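Local structure of putative GAF sensor protein (Burkholderia vietnamiensis, 5HL6) at residues Gly69-Val74 / Arg85-Lys90; Thr95-Arg100 / Gly134-Val139. The protein probably reduces free L-methionine-(R)-S-oxide to methionine. All blocks are in the same frame, centred on the assembly; numbering follows the deposited sequence.

Contact 1: Gly69-Val74 / Arg85-Lys90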
loop_
_atom_site.group_PDB
_atom_site.type_symbol
_atom_site.label_atom_id
_atom_site.label_comp_id
_atom_site.label_asym_id
_atom_site.label_seq_id
_atom_site.Cartn_x
_atom_site.Cartn_y
_atom_site.Cartn_z
ATOM N N GLY B 69 -16.148 1.534 -12.617
ATOM C CA GLY B 69 -17.229 1.646 -13.561
ATOM C C GLY B 69 -18.361 2.533 -13.102
ATOM O O GLY B 69 -19.144 3.001 -13.935
ATOM N N THR B 70 -18.464 2.780 -11.798
ATOM C CA THR B 70 -19.482 3.664 -11.246
ATOM C C THR B 70 -18.877 4.786 -10.420
ATOM O O THR B 70 -19.265 5.950 -10.579
ATOM C CB THR B 70 -20.465 2.849 -10.391
ATOM O OG1 THR B 70 -21.154 1.911 -11.225
ATOM C CG2 THR B 70 -21.470 3.758 -9.699
ATOM N N GLU B 71 -17.928 4.467 -9.538
ATOM C CA GLU B 71 -17.320 5.460 -8.671
ATOM C C GLU B 71 -15.885 5.050 -8.388
ATOM O O GLU B 71 -15.430 3.982 -8.809
ATOM C CB GLU B 71 -18.124 5.622 -7.374
ATOM C CG GLU B 71 -18.219 4.351 -6.541
ATOM C CD GLU B 71 -19.089 4.535 -5.307
ATOM O OE1 GLU B 71 -19.471 5.688 -5.002
ATOM O OE2 GLU B 71 -19.392 3.520 -4.647
ATOM N N LEU B 72 -15.173 5.911 -7.662
ATOM C CA LEU B 72 -13.813 5.613 -7.216
ATOM C C LEU B 72 -13.813 4.726 -5.969
ATOM O O LEU B 72 -14.650 4.885 -5.070
ATOM C CB LEU B 72 -13.060 6.912 -6.921
ATOM C CG LEU B 72 -12.868 7.861 -8.105
ATOM C CD1 LEU B 72 -12.264 9.172 -7.640
ATOM C CD2 LEU B 72 -11.936 7.192 -9.092
ATOM N N VAL B 73 -12.857 3.791 -5.925
ATOM C CA VAL B 73 -12.670 2.856 -4.815
ATOM C C VAL B 73 -11.184 2.844 -4.483
ATOM O O VAL B 73 -10.351 2.722 -5.387
ATOM C CB VAL B 73 -13.145 1.431 -5.169
ATOM C CG1 VAL B 73 -13.053 0.522 -3.932
ATOM C CG2 VAL B 73 -14.571 1.435 -5.749
ATOM N N VAL B 74 -10.844 2.998 -3.198
ATOM C CA VAL B 74 -9.441 3.191 -2.845
ATOM C C VAL B 74 -8.644 1.942 -3.205
ATOM O O VAL B 74 -9.117 0.809 -3.037
ATOM C CB VAL B 74 -9.288 3.544 -1.356
ATOM C CG1 VAL B 74 -9.557 2.323 -0.451
ATOM C CG2 VAL B 74 -7.899 4.111 -1.087
ATOM N N ARG B 85 -14.794 4.939 -0.691
ATOM C CA ARG B 85 -15.505 5.155 -1.944
ATOM C C ARG B 85 -15.778 6.637 -2.141
ATOM O O ARG B 85 -16.171 7.338 -1.200
ATOM C CB ARG B 85 -16.817 4.367 -1.979
ATOM C CG ARG B 85 -16.567 2.890 -2.186
ATOM C CD ARG B 85 -17.809 2.022 -2.147
ATOM N NE ARG B 85 -17.380 0.664 -2.449
ATOM C CZ ARG B 85 -17.328 0.167 -3.681
ATOM N NH1 ARG B 85 -17.740 0.910 -4.701
ATOM N NH2 ARG B 85 -16.881 -1.071 -3.889
ATOM N N ILE B 86 -15.574 7.110 -3.370
ATOM C CA ILE B 86 -15.793 8.512 -3.719
ATOM C C ILE B 86 -16.606 8.572 -5.009
ATOM O O ILE B 86 -16.188 8.026 -6.038
ATOM C CB ILE B 86 -14.471 9.280 -3.878
ATOM C CG1 ILE B 86 -13.667 9.238 -2.580
ATOM C CG2 ILE B 86 -14.728 10.728 -4.261
ATOM C CD1 ILE B 86 -12.273 9.779 -2.725
ATOM N N ALA B 87 -17.759 9.242 -4.955
ATOM C CA ALA B 87 -18.587 9.418 -6.135
ATOM C C ALA B 87 -17.935 10.406 -7.097
ATOM O O ALA B 87 -17.217 11.322 -6.686
ATOM C CB ALA B 87 -19.980 9.918 -5.749
ATOM N N LEU B 88 -18.187 10.203 -8.389
ATOM C CA LEU B 88 -17.785 11.183 -9.390
ATOM C C LEU B 88 -18.298 12.563 -9.003
ATOM O O LEU B 88 -19.456 12.719 -8.606
ATOM C CB LEU B 88 -18.319 10.779 -10.766
ATOM C CG LEU B 88 -17.590 9.618 -11.470
ATOM C CD1 LEU B 88 -18.214 9.316 -12.818
ATOM C CD2 LEU B 88 -16.088 9.880 -11.620
ATOM N N GLY B 89 -17.418 13.561 -9.095
ATOM C CA GLY B 89 -17.775 14.927 -8.778
ATOM C C GLY B 89 -17.685 15.313 -7.316
ATOM O O GLY B 89 -17.833 16.498 -7.001
ATOM N N LYS B 90 -17.443 14.372 -6.405
ATOM C CA LYS B 90 -17.477 14.676 -4.977
ATOM C C LYS B 90 -16.052 14.880 -4.477
ATOM O O LYS B 90 -15.207 13.987 -4.617
ATOM C CB LYS B 90 -18.178 13.566 -4.194
HETATM O O HOH W 1 -20.018 8.312 -9.180
#
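Arg85 and Glu71 meet beside an antiparallel strand pair, their side chains crossing at about a right angle. Arg85 NH1 donates to Glu71 OE2 over 3.1 Å, a fairly straight salt bridge. The oxygen is met on its anti side, and it lies close to the guanidinium plane, although the two flat groups are turned 42° apart. Glu71 CG sits between its own backbone N and carbonyl carbon (chi1 61°), and the chain runs extended from there, which carries the carboxylate across the arginine. Val73 lies alongside Arg85, pointing the same way. Its CG2 covers one guanidinium face, 3.4 Å from Arg85 NH1, offset toward the rim. The arginine therefore has carbon over a face and a carboxylate at its edge. Asp68 also binds NH1. The strongest partner of Arg85 is Glu38 of the second subunit, which takes NE, so three acids surround the guanidinium, which would fix its orientation and balance its charge.

The other face is apolar. Leu72 CB and Ile86 CB stand 4.1 Å apart, with Tyr65 and helix 91-99 packed against both side chains. Between the faces, Leu72 and Ile86 form a hydrogen-bonded pair. Leu72 N reaches Ile86 O at 2.9 Å, and Ile86 N returns to Leu72 O at the same length. Val73 and Arg85 are the next pair, non-hydrogen-bonded. Past Glu71 the chains part. There a water bridges them, donating to Thr70 O and accepting from Leu88 N at 2.7 Å. A type II turn from Ala87 to Lys90, with Gly89 at positive phi, then leads toward helix 91-99. This is a beta hairpin at the edge of the antiparallel GAF-domain sheet, with the face of Val73 and Arg85 turned to the second subunit.

Contact 2: Thr95-Arg100 / Gly134-Val139. With EDO (1,2-ethanediol), chain D.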
loop_
_atom_site.group_PDB
_atom_site.type_symbol
_atom_site.label_atom_id
_atom_site.label_comp_id
_atom_site.label_asym_id
_atom_site.label_seq_id
_atom_site.Cartn_x
_atom_site.Cartn_y
_atom_site.Cartn_z
ATOM N N THR B 95 -13.822 15.271 -8.120
ATOM C CA THR B 95 -13.750 16.332 -9.118
ATOM C C THR B 95 -12.693 16.011 -10.164
ATOM O O THR B 95 -12.938 16.148 -11.368
ATOM C CB THR B 95 -13.446 17.671 -8.448
ATOM O OG1 THR B 95 -14.541 18.054 -7.598
ATOM C CG2 THR B 95 -13.208 18.753 -9.500
ATOM N N ALA B 96 -11.520 15.555 -9.728
ATOM C CA ALA B 96 -10.490 15.162 -10.691
ATOM C C ALA B 96 -10.991 14.064 -11.619
ATOM O O ALA B 96 -10.794 14.131 -12.837
ATOM C CB ALA B 96 -9.234 14.696 -9.966
ATOM N N ALA B 97 -11.644 13.041 -11.060
ATOM C CA ALA B 97 -12.091 11.923 -11.884
ATOM C C ALA B 97 -13.150 12.357 -12.886
ATOM O O ALA B 97 -13.142 11.904 -14.037
ATOM C CB ALA B 97 -12.618 10.790 -11.002
ATOM N N GLN B 98 -14.051 13.255 -12.484
ATOM C CA GLN B 98 -15.147 13.635 -13.364
ATOM C C GLN B 98 -14.698 14.637 -14.423
ATOM O O GLN B 98 -15.042 14.496 -15.604
ATOM C CB GLN B 98 -16.307 14.208 -12.547
ATOM C CG GLN B 98 -17.418 14.776 -13.420
ATOM C CD GLN B 98 -18.723 14.937 -12.680
ATOM O OE1 GLN B 98 -18.889 15.856 -11.871
ATOM N NE2 GLN B 98 -19.668 14.042 -12.957
ATOM N N THR B 99 -13.957 15.672 -14.016
ATOM C CA THR B 99 -13.481 16.673 -14.971
ATOM C C THR B 99 -12.341 16.142 -15.836
ATOM O O THR B 99 -12.040 16.738 -16.880
ATOM C CB THR B 99 -13.013 17.935 -14.233
ATOM O OG1 THR B 99 -11.882 17.616 -13.413
ATOM C CG2 THR B 99 -14.130 18.510 -13.340
ATOM N N ARG B 100 -11.725 15.038 -15.426
ATOM C CA ARG B 100 -10.499 14.504 -16.029
ATOM C C ARG B 100 -9.425 15.586 -16.159
ATOM O O ARG B 100 -8.642 15.619 -17.114
ATOM C CB ARG B 100 -10.800 13.839 -17.366
ATOM C CG ARG B 100 -11.744 12.649 -17.247
ATOM C CD ARG B 100 -11.937 11.992 -18.601
ATOM N NE ARG B 100 -12.681 10.743 -18.515
ATOM C CZ ARG B 100 -12.700 9.826 -19.477
ATOM N NH1 ARG B 100 -12.014 10.027 -20.601
ATOM N NH2 ARG B 100 -13.405 8.715 -19.321
ATOM N N GLY B 134 -9.345 5.953 -23.762
ATOM C CA GLY B 134 -10.202 6.947 -23.145
ATOM C C GLY B 134 -10.922 6.489 -21.891
ATOM O O GLY B 134 -11.671 7.282 -21.301
ATOM N N THR B 135 -10.733 5.242 -21.473
ATOM C CA THR B 135 -11.327 4.750 -20.234
ATOM C C THR B 135 -10.722 5.458 -19.029
ATOM O O THR B 135 -9.503 5.633 -18.947
ATOM C CB THR B 135 -11.083 3.240 -20.108
ATOM O OG1 THR B 135 -11.664 2.557 -21.225
ATOM C CG2 THR B 135 -11.667 2.696 -18.805
ATOM N N LEU B 136 -11.573 5.854 -18.073
ATOM C CA LEU B 136 -11.068 6.368 -16.805
ATOM C C LEU B 136 -10.511 5.214 -15.969
ATOM O O LEU B 136 -11.266 4.310 -15.588
ATOM C CB LEU B 136 -12.184 7.092 -16.038
ATOM C CG LEU B 136 -11.789 7.570 -14.646
ATOM C CD1 LEU B 136 -10.710 8.632 -14.747
ATOM C CD2 LEU B 136 -13.017 8.099 -13.887
ATOM N N ILE B 137 -9.200 5.239 -15.689
ATOM C CA ILE B 137 -8.576 4.239 -14.814
ATOM C C ILE B 137 -8.870 4.549 -13.350
ATOM O O ILE B 137 -9.274 3.669 -12.576
ATOM C CB ILE B 137 -7.056 4.167 -15.057
ATOM C CG1 ILE B 137 -6.752 3.728 -16.494
ATOM C CG2 ILE B 137 -6.361 3.220 -13.988
ATOM C CD1 ILE B 137 -5.318 3.998 -16.953
ATOM N N GLY B 138 -8.658 5.798 -12.950
ATOM C CA GLY B 138 -8.855 6.235 -11.567
ATOM C C GLY B 138 -8.146 7.563 -11.357
ATOM O O GLY B 138 -8.032 8.370 -12.280
ATOM N N VAL B 139 -7.653 7.777 -10.133
ATOM C CA VAL B 139 -6.848 8.958 -9.854
ATOM C C VAL B 139 -5.664 8.582 -8.979
ATOM O O VAL B 139 -5.692 7.596 -8.242
ATOM C CB VAL B 139 -7.648 10.086 -9.171
ATOM C CG1 VAL B 139 -8.915 10.426 -9.967
ATOM C CG2 VAL B 139 -7.964 9.714 -7.726
HETATM C C1 EDO D . -15.196 3.130 -18.358
HETATM O O1 EDO D . -15.122 2.208 -17.257
HETATM C C2 EDO D . -15.306 4.565 -17.852
HETATM O O2 EDO D . -14.427 5.459 -18.559
#
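Ala97 CB is the apolar centre of this contact, set between two side chains of strand 136-139. Val139 CG1 comes within 3.9 Å of Ala97 CB, and Leu136 CD2 within 4.0 Å of the same methyl. Ala96 CB adds a looser touch on Val139 CG1 at 4.3 Å. Leu136 CG is anti to the backbone N (chi1 175°), which turns the branch toward the last turn of the helix, where CD2 also packs against Ala97 O. Val126 and Tyr65 of the adjoining strands border Val139, and Phe67 borders Leu136.

The small alanines let the helix lie close: its axis passes 8.1 Å from that of the strand, at 156° to it, nearly antiparallel. This is helix-on-sheet packing, with helix 91-99 packed on the face of the GAF-domain sheet away from helix 152-176. On the strand, Ile137 and Gly138 both face Leu129 in a classic beta bulge. Ile137 packs against helix 152-176, while Leu136 and Val139 point toward helix 91-99.

Farther out, Arg100 leaves the helix with positive phi. Its chain runs extended to the turn before the strand. Both terminal nitrogens approach one acceptor: Arg100 NH1 donates to Gly134 O at 2.9 Å, bent to 132°, and NH2 adds a weak bond. The carbonyl oxygen is tilted out of the guanidinium plane. Next to this grip, Leu136 N makes an almost straight bond of 2.9 Å to O2 of a 1,2-ethanediol, probably from the crystallisation liquor. The diol's C1 rests against Thr135 CG2.

How the contacts relate
Both contacts reach the same sheet, with centres about 10 Å apart. In each the apolar side chains are buried: Leu72 and Ile86 in contact 1, Ala97, Leu136 and Val139 in contact 2. The polar ends lie nearer the surface, Glu71 and Arg85 partly exposed and Arg100 exposed. Contact 1 pairs strand with strand at the sheet's edge, beside the second subunit. Contact 2 lays a helix on an inner strand, mainly through two alanines against leucine and valine. Its exposed Arg100 holds a neutral carbonyl, where contact 1 has paired charges. Ala97 joins the two apolar parts: Leu72 CD1 and Leu88 CD2 reach its CB at 3.7 and 3.6 Å. Residues 85-90 lead directly into helix 91-99.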